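Local coordinates for CBS domain-containing protein CBSX1, chloroplastic (Arabidopsis thaliana, PDB 4GQV) that probably regulates thioredoxins in the chloroplast through a single pair of CBS domains, at residues L30-L33 / V34-R37. Numbering follows the deposited sequence.
Sequences LELL and VENR
Asn36 folds its carboxamide back over the last turn of helix 26-36, alongside the side chain of Leu32, with ND2 3.9 Å from Leu32 CD2. The carbonyl oxygen of Leu32 accepts two hydrogen bonds from this one residue: from the backbone N of Asn36 at 2.9 Å and from its ND2 at 3.0 Å. The side-chain bond is bent, with an N-H...O angle of 144°, and the donor sits somewhat off the carbonyl plane. CG of Asn36 stands anti to its own carbonyl carbon (chi1 -70°), which turns the amide back toward the preceding turn. An alanine here is likely to cost Leu32 O its side-chain donor, leaving the Asn36 backbone N as its donor in this turn, with the flank of Leu32 less covered. One residue earlier, Glu35 N donates to Glu31 O, nearly in line with the C=O bond. The extended Glu35 side chain runs back along the helix, bringing OE2 to 3.1 Å from Leu32 CA, with Leu32 CD2 alongside; OE2 and nearby Glu31 O are both acceptors. The carboxylates of Glu31 and Glu35 stay apart, their OE2 atoms separated by 5.5 Å. Val34 N hydrogen-bonds Leu30 O, and CG2 of Val34 lies 3.4 Å from that oxygen. Within the first CBS motif, Leu32 and Leu33 pack on Phe41 of strand 40-44 and Leu33 also reaches Leu59 of helix 56-59, whereas Leu30 packs on Val152 and Val34 on Arg153, both of the second subunit.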
loop_
_atom_site.group_PDB
_atom_site.type_symbol
_atom_site.label_atom_id
_atom_site.label_comp_id
_atom_site.label_asym_id
_atom_site.label_seq_id
_atom_site.Cartn_x
_atom_site.Cartn_y
_atom_site.Cartn_z
ATOM N N LEU A 30 -5.841 -13.694 1.588
ATOM C CA LEU A 30 -4.809 -13.552 0.564
ATOM C C LEU A 30 -5.432 -13.279 -0.800
ATOM O O LEU A 30 -4.945 -12.438 -1.569
ATOM C CB LEU A 30 -3.924 -14.798 0.517
ATOM C CG LEU A 30 -2.863 -14.860 1.617
ATOM C CD1 LEU A 30 -2.285 -16.261 1.758
ATOM C CD2 LEU A 30 -1.758 -13.858 1.333
ATOM N N GLU A 31 -6.530 -13.971 -1.080
ATOM C CA GLU A 31 -7.273 -13.737 -2.306
ATOM C C GLU A 31 -7.765 -12.293 -2.342
ATOM O O GLU A 31 -7.453 -11.542 -3.281
ATOM C CB GLU A 31 -8.443 -14.719 -2.414
ATOM C CG GLU A 31 -8.929 -14.976 -3.849
ATOM C CD GLU A 31 -9.231 -16.453 -4.115
ATOM O OE1 GLU A 31 -8.723 -17.306 -3.350
ATOM O OE2 GLU A 31 -9.968 -16.765 -5.082
ATOM N N LEU A 32 -8.508 -11.907 -1.302
ATOM C CA LEU A 32 -9.062 -10.556 -1.185
ATOM C C LEU A 32 -8.006 -9.475 -1.406
ATOM O O LEU A 32 -8.252 -8.499 -2.117
ATOM C CB LEU A 32 -9.772 -10.372 0.161
ATOM C CG LEU A 32 -11.155 -11.038 0.273
ATOM C CD1 LEU A 32 -11.705 -11.002 1.696
ATOM C CD2 LEU A 32 -12.160 -10.407 -0.685
ATOM N N LEU A 33 -6.826 -9.675 -0.818
ATOM C CA LEU A 33 -5.708 -8.764 -1.010
ATOM C C LEU A 33 -5.282 -8.734 -2.457
ATOM O O LEU A 33 -5.026 -7.660 -3.003
ATOM C CB LEU A 33 -4.503 -9.173 -0.166
ATOM C CG LEU A 33 -4.528 -9.000 1.349
ATOM C CD1 LEU A 33 -3.230 -9.496 1.959
ATOM C CD2 LEU A 33 -4.776 -7.546 1.725
ATOM N N VAL A 34 -5.187 -9.905 -3.085
ATOM C CA VAL A 34 -4.723 -9.937 -4.477
ATOM C C VAL A 34 -5.674 -9.234 -5.452
ATOM O O VAL A 34 -5.243 -8.410 -6.260
ATOM C CB VAL A 34 -4.408 -11.369 -4.959
ATOM C CG1 VAL A 34 -4.337 -11.421 -6.476
ATOM C CG2 VAL A 34 -3.096 -11.842 -4.353
ATOM N N GLU A 35 -6.961 -9.557 -5.367
ATOM C CA GLU A 35 -7.964 -8.884 -6.183
ATOM C C GLU A 35 -7.996 -7.392 -5.910
ATOM O O GLU A 35 -8.008 -6.587 -6.842
ATOM C CB GLU A 35 -9.365 -9.421 -5.890
ATOM C CG GLU A 35 -9.472 -10.908 -5.717
ATOM C CD GLU A 35 -10.720 -11.285 -4.961
ATOM O OE1 GLU A 35 -11.801 -11.369 -5.594
ATOM O OE2 GLU A 35 -10.621 -11.484 -3.729
ATOM N N ASN A 36 -8.021 -7.030 -4.628
ATOM C CA ASN A 36 -8.343 -5.654 -4.242
ATOM C C ASN A 36 -7.150 -4.736 -4.049
ATOM O O ASN A 36 -7.305 -3.594 -3.607
ATOM C CB ASN A 36 -9.244 -5.627 -3.002
ATOM C CG ASN A 36 -10.637 -6.138 -3.292
ATOM O OD1 ASN A 36 -11.415 -5.481 -3.986
ATOM N ND2 ASN A 36 -10.959 -7.318 -2.769
ATOM N N ARG A 37 -5.972 -5.253 -4.389
ATOM C CA ARG A 37 -4.711 -4.520 -4.293
ATOM C C ARG A 37 -4.513 -3.791 -2.957
ATOM O O ARG A 37 -4.045 -2.652 -2.920
ATOM C CB ARG A 37 -4.552 -3.550 -5.467
ATOM C CG ARG A 37 -3.111 -3.407 -5.927
ATOM C CD ARG A 37 -2.901 -2.156 -6.763
ATOM N NE ARG A 37 -1.483 -1.918 -7.023
ATOM C CZ ARG A 37 -0.973 -0.742 -7.379
ATOM N NH1 ARG A 37 -1.764 0.312 -7.511
ATOM N NH2 ARG A 37 0.332 -0.619 -7.593
#